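Local atomic coordinates of universal stress protein (PDB entry 5AHW), a protein that binds the second messenger cyclic AMP as a homodimeric universal stress protein and probably takes part in cyclic-nucleotide signalling in mycobacteria. Residues V7-D12 with L35-A40; Q26-S31 with A81-I86. One frame throughout, in Å; residues are numbered along the deposited sequence.

Interaction 1: residues V7-D12 with L35-A40; sequences VVVGTD and LIIATA. With CMP (adenosine-3',5'-cyclic-monophosphate), chain K.
The first beta-alpha-beta unit of the fold brings Val7-Asp12, from strand 6-10, beside Leu35-Ala40 as parallel neighbours in the middle of the sheet. The backbone ladder is regular: Ile36 N gives to Val7 O, Val9 N to Ile36 O, Ala38 N to Val9 O (2.8 Å, 173° at the hydrogen) and Thr11 N to Ala38 O. Val7, Val9, Leu35 and Ile37 share one face; Val9 and Leu35 meet helix 15-31, Leu35 and Ile37 meet helix 65-80, and Val7 leans on strand 110-114. Branched aliphatic groups suit both the strand backbone and a dry core. Leu35 bends its CD1 back toward the other strand, 3.9 Å from Val9 CG1. Val9 CG1 lies between its own backbone N and carbonyl carbon (chi1 63°), which also leaves it 4.0 Å from Ile37 CG1. Val8, Ile36 and Ala38 turn to the other face, which helix 95-105 covers in part.

Past the ladder, Thr39 OG1 donates to Thr11 O at 2.9 Å, approaching 30° off the carbonyl plane; a buried hydroxyl is thus satisfied by the backbone of the turn. Thr11 sets its CG2 methyl 3.6 Å from Ile37 CG2, while its OG1 bonds to Ser17 and Gly13. The strand ends then hold cyclic AMP. Gly10 O accepts from the ribose O2', and Gly10, having no side chain, leaves room for adenine N3 to lie 3.5 Å from its CA. Ala40 reads the adenine with its backbone, N to N1 (2.9 Å) and O to N6, while Asp12 CB lies 3.5 Å from N7. Nucleotide bound across the carboxyl ends of adjacent parallel strands is typical of the Rossmann-like alpha/beta fold of universal stress proteins.

Interaction 2: residues Q26-S31 with A81-I86; sequences QIAAAS and AGATDI
Ala81 presses its CB against Gln26 near the carboxyl-terminal end of helix 15-31. The Gln26 CG methylene is the part that touches, 3.6 Å from Ala81 CB and 3.7 Å from Ala81 O. With chi1 at -60° this CG stands opposite the carbonyl carbon of Gln26, and the chain then runs on extended, so the aliphatic base packs here while the amide lies farther along. Gln26 also packs on Ser2 of the second subunit, so this end of the helix faces the dimer partner as well.

Gly82 comes next and closes helix 65-80 with a Schellman motif, its phi of 115° allowing the chain to turn back on the last helical turn. With only hydrogens on its CA, Gly82 can take this positive phi and leave room for Ala29 CB. That methyl rests on the bare backbone, 3.3 Å from Gly82 C and 3.4 Å from Gly82 O, and small residues on both sides let the helix and the loop come close.

At Ala83 the CA lies 4.4 Å from that of Ala29, the shortest CA-CA distance between the two segments. Ala83 CB meets Ala28 CB, also at 4.4 Å, a loose apolar touch between two buried methyls. Beyond it the loop runs on through Thr84 and Asp85 to Ile86, where strand 86-92 begins and the side chain packs on Ala78 of helix 65-80.

How the interactions relate
The two interactions have centres 13 Å apart and alternate along the chain: 7-12, 26-31, 35-40, then 81-86. Strand 6-10, helix 15-31 and strand 34-41 follow one another, so interaction 1 pairs the two strands of this unit, near the centre of the chain, while interaction 2 takes the end of its helix to the loop after helix 65-80. They meet at the start of 35-40: Leu35 N probably bonds to Asp85 O, Leu35 CB packs on Ala28 CB, and Ile37 CD1 on Ile86 CG2. Cyclic AMP sits at the far, carboxyl ends of the strands, whereas interaction 2 is centred about 14 Å from the chain's centre, and its Ile27 and Ala30 pack on the second subunit.

Interaction 1: residues V7-D12 with L35-A40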
loop_
_atom_site.group_PDB
_atom_site.type_symbol
_atom_site.label_atom_id
_atom_site.label_comp_id
_atom_site.label_asym_id
_atom_site.label_seq_id
_atom_site.Cartn_x
_atom_site.Cartn_y
_atom_site.Cartn_z
ATOM N N VAL B 7 -5.648 -3.934 10.410
ATOM C CA VAL B 7 -4.536 -3.263 9.756
ATOM C C VAL B 7 -3.370 -3.237 10.746
ATOM O O VAL B 7 -3.552 -2.901 11.897
ATOM C CB VAL B 7 -4.898 -1.843 9.415
ATOM C CG1 VAL B 7 -3.749 -1.133 8.784
ATOM C CG2 VAL B 7 -6.094 -1.773 8.471
ATOM N N VAL B 8 -2.203 -3.609 10.275
ATOM C CA VAL B 8 -0.994 -3.541 11.052
ATOM C C VAL B 8 -0.057 -2.471 10.528
ATOM O O VAL B 8 0.218 -2.457 9.344
ATOM C CB VAL B 8 -0.249 -4.884 11.007
ATOM C CG1 VAL B 8 1.092 -4.741 11.725
ATOM C CG2 VAL B 8 -1.046 -5.972 11.766
ATOM N N VAL B 9 0.425 -1.607 11.419
ATOM C CA VAL B 9 1.351 -0.556 11.063
ATOM C C VAL B 9 2.570 -0.632 11.932
ATOM O O VAL B 9 2.484 -0.840 13.135
ATOM C CB VAL B 9 0.726 0.872 11.058
ATOM C CG1 VAL B 9 0.214 1.356 12.436
ATOM C CG2 VAL B 9 1.718 1.894 10.458
ATOM N N GLY B 10 3.727 -0.506 11.288
ATOM C CA GLY B 10 5.024 -0.535 11.948
ATOM C C GLY B 10 5.545 0.859 12.122
ATOM O O GLY B 10 5.521 1.643 11.184
ATOM N N THR B 11 5.913 1.198 13.356
ATOM C CA THR B 11 6.623 2.429 13.647
ATOM C C THR B 11 7.897 2.194 14.458
ATOM O O THR B 11 7.866 1.395 15.376
ATOM C CB THR B 11 5.745 3.447 14.395
ATOM O OG1 THR B 11 6.540 4.613 14.720
ATOM C CG2 THR B 11 5.162 2.907 15.616
ATOM N N ASP B 12 9.001 2.865 14.102
ATOM C CA ASP B 12 10.221 2.925 14.933
ATOM C C ASP B 12 10.366 4.249 15.720
ATOM O O ASP B 12 11.420 4.543 16.258
ATOM C CB ASP B 12 11.468 2.739 14.111
ATOM C CG ASP B 12 11.607 3.817 13.079
ATOM O OD1 ASP B 12 10.591 4.537 12.864
ATOM O OD2 ASP B 12 12.671 3.898 12.448
ATOM N N LEU B 35 -6.880 -1.286 14.303
ATOM C CA LEU B 35 -5.506 -0.968 14.068
ATOM C C LEU B 35 -4.526 -1.525 15.146
ATOM O O LEU B 35 -4.717 -1.324 16.372
ATOM C CB LEU B 35 -5.345 0.507 14.016
ATOM C CG LEU B 35 -3.949 1.004 13.686
ATOM C CD1 LEU B 35 -3.600 0.775 12.249
ATOM C CD2 LEU B 35 -3.882 2.504 13.960
ATOM N N ILE B 36 -3.469 -2.181 14.670
ATOM C CA ILE B 36 -2.419 -2.723 15.530
ATOM C C ILE B 36 -1.146 -1.933 15.210
ATOM O O ILE B 36 -0.650 -1.955 14.085
ATOM C CB ILE B 36 -2.272 -4.240 15.320
ATOM C CG1 ILE B 36 -3.574 -4.959 15.704
ATOM C CG2 ILE B 36 -1.170 -4.817 16.208
ATOM C CD1 ILE B 36 -3.608 -6.458 15.448
ATOM N N ILE B 37 -0.659 -1.182 16.185
ATOM C CA ILE B 37 0.589 -0.474 16.012
ATOM C C ILE B 37 1.690 -1.355 16.596
ATOM O O ILE B 37 1.642 -1.725 17.783
ATOM C CB ILE B 37 0.556 0.901 16.728
ATOM C CG1 ILE B 37 -0.687 1.707 16.319
ATOM C CG2 ILE B 37 1.851 1.695 16.464
ATOM C CD1 ILE B 37 -0.813 3.077 16.969
ATOM N N ALA B 38 2.685 -1.674 15.785
ATOM C CA ALA B 38 3.796 -2.513 16.210
ATOM C C ALA B 38 5.152 -1.799 16.161
ATOM O O ALA B 38 5.442 -1.043 15.232
ATOM C CB ALA B 38 3.837 -3.787 15.365
ATOM N N THR B 39 5.966 -2.017 17.180
ATOM C CA THR B 39 7.298 -1.490 17.216
ATOM C C THR B 39 8.229 -2.649 17.556
ATOM O O THR B 39 8.119 -3.301 18.651
ATOM C CB THR B 39 7.461 -0.395 18.274
ATOM O OG1 THR B 39 6.654 0.723 17.926
ATOM C CG2 THR B 39 8.893 0.067 18.369
ATOM N N ALA B 40 9.131 -2.931 16.626
ATOM C CA ALA B 40 10.077 -4.034 16.834
ATOM C C ALA B 40 11.288 -3.465 17.510
ATOM O O ALA B 40 11.716 -2.366 17.170
ATOM C CB ALA B 40 10.495 -4.657 15.515
HETATM P P CMP K . 9.437 4.978 7.742
HETATM O O1P CMP K . 8.567 6.092 7.171
HETATM O O2P CMP K . 10.383 5.515 8.711
HETATM O "O5'" CMP K . 10.115 4.056 6.653
HETATM C "C5'" CMP K . 10.589 2.703 6.864
HETATM C "C4'" CMP K . 9.528 1.999 7.662
HETATM O "O4'" CMP K . 9.911 0.716 8.124
HETATM C "C3'" CMP K . 9.134 2.712 8.901
HETATM O "O3'" CMP K . 8.487 3.922 8.531
HETATM C "C2'" CMP K . 8.302 1.650 9.634
HETATM O "O2'" CMP K . 6.975 1.492 9.113
HETATM C "C1'" CMP K . 9.137 0.407 9.288
HETATM N N9 CMP K . 10.035 0.159 10.442
HETATM C C8 CMP K . 11.338 0.482 10.547
HETATM N N7 CMP K . 11.813 0.173 11.763
HETATM C C5 CMP K . 10.827 -0.366 12.441
HETATM C C6 CMP K . 10.650 -0.958 13.779
HETATM N N6 CMP K . 11.679 -1.003 14.614
HETATM N N1 CMP K . 9.443 -1.426 14.123
HETATM C C2 CMP K . 8.390 -1.388 13.298
HETATM N N3 CMP K . 8.467 -0.850 12.062
HETATM C C4 CMP K . 9.638 -0.345 11.595
#

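Interaction 2: residues Q26-S31 with A81-I86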
loop_
_atom_site.group_PDB
_atom_site.type_symbol
_atom_site.label_atom_id
_atom_site.label_comp_id
_atom_site.label_asym_id
_atom_site.label_seq_id
_atom_site.Cartn_x
_atom_site.Cartn_y
_atom_site.Cartn_z
ATOM N N GLN B 26 -6.105 6.562 9.401
ATOM C CA GLN B 26 -7.157 7.015 8.498
ATOM C C GLN B 26 -7.783 5.822 7.815
ATOM O O GLN B 26 -8.998 5.705 7.757
ATOM C CB GLN B 26 -6.591 8.036 7.474
ATOM C CG GLN B 26 -6.022 9.267 8.196
ATOM C CD GLN B 26 -5.362 10.393 7.351
ATOM O OE1 GLN B 26 -4.395 10.197 6.565
ATOM N NE2 GLN B 26 -5.857 11.613 7.576
ATOM N N ILE B 27 -6.969 4.900 7.318
ATOM C CA ILE B 27 -7.525 3.759 6.574
ATOM C C ILE B 27 -8.321 2.869 7.489
ATOM O O ILE B 27 -9.415 2.407 7.142
ATOM C CB ILE B 27 -6.450 2.976 5.846
ATOM C CG1 ILE B 27 -6.053 3.789 4.659
ATOM C CG2 ILE B 27 -6.952 1.641 5.330
ATOM C CD1 ILE B 27 -4.756 3.304 4.091
ATOM N N ALA B 28 -7.817 2.670 8.688
ATOM C CA ALA B 28 -8.585 1.901 9.655
ATOM C C ALA B 28 -9.923 2.572 9.977
ATOM O O ALA B 28 -10.958 1.899 10.022
ATOM C CB ALA B 28 -7.803 1.721 10.923
ATOM N N ALA B 29 -9.913 3.882 10.256
ATOM C CA ALA B 29 -11.139 4.510 10.653
ATOM C C ALA B 29 -12.152 4.358 9.522
ATOM O O ALA B 29 -13.334 4.085 9.787
ATOM C CB ALA B 29 -10.918 5.946 11.020
ATOM N N ALA B 30 -11.699 4.483 8.266
ATOM C CA ALA B 30 -12.622 4.400 7.086
ATOM C C ALA B 30 -13.176 3.013 6.839
ATOM O O ALA B 30 -14.288 2.870 6.359
ATOM C CB ALA B 30 -11.937 4.855 5.828
ATOM N N SER B 31 -12.354 1.999 7.083
ATOM C CA SER B 31 -12.762 0.615 6.949
ATOM C C SER B 31 -13.479 0.139 8.210
ATOM O O SER B 31 -13.953 -0.978 8.240
ATOM C CB SER B 31 -11.546 -0.274 6.747
ATOM O OG SER B 31 -10.559 0.390 5.995
ATOM N N ALA B 81 -6.282 10.659 13.791
ATOM C CA ALA B 81 -6.643 10.444 12.416
ATOM C C ALA B 81 -7.929 9.748 12.263
ATOM O O ALA B 81 -8.273 9.378 11.146
ATOM C CB ALA B 81 -5.622 9.572 11.771
ATOM N N GLY B 82 -8.578 9.434 13.378
ATOM C CA GLY B 82 -9.858 8.775 13.322
ATOM C C GLY B 82 -9.981 7.368 13.866
ATOM O O GLY B 82 -11.075 6.950 14.220
ATOM N N ALA B 83 -8.906 6.619 13.931
ATOM C CA ALA B 83 -9.049 5.246 14.426
ATOM C C ALA B 83 -9.537 5.226 15.888
ATOM O O ALA B 83 -9.141 6.068 16.691
ATOM C CB ALA B 83 -7.724 4.516 14.293
ATOM N N THR B 84 -10.397 4.271 16.214
ATOM C CA THR B 84 -10.954 4.125 17.536
ATOM C C THR B 84 -10.690 2.754 18.145
ATOM O O THR B 84 -10.871 2.575 19.352
ATOM C CB THR B 84 -12.496 4.287 17.510
ATOM O OG1 THR B 84 -13.036 3.365 16.553
ATOM C CG2 THR B 84 -12.918 5.741 17.133
ATOM N N ASP B 85 -10.328 1.764 17.340
ATOM C CA ASP B 85 -9.972 0.473 17.877
ATOM C C ASP B 85 -8.452 0.182 17.670
ATOM O O ASP B 85 -8.071 -0.435 16.686
ATOM C CB ASP B 85 -10.812 -0.572 17.184
ATOM C CG ASP B 85 -10.516 -1.958 17.681
ATOM O OD1 ASP B 85 -9.766 -2.054 18.667
ATOM O OD2 ASP B 85 -11.039 -2.932 17.097
ATOM N N ILE B 86 -7.620 0.585 18.634
ATOM C CA ILE B 86 -6.149 0.579 18.518
ATOM C C ILE B 86 -5.492 -0.286 19.578
ATOM O O ILE B 86 -5.799 -0.201 20.765
ATOM C CB ILE B 86 -5.607 2.006 18.674
ATOM C CG1 ILE B 86 -6.295 2.931 17.667
ATOM C CG2 ILE B 86 -4.099 2.037 18.513
ATOM C CD1 ILE B 86 -6.175 4.395 18.014
#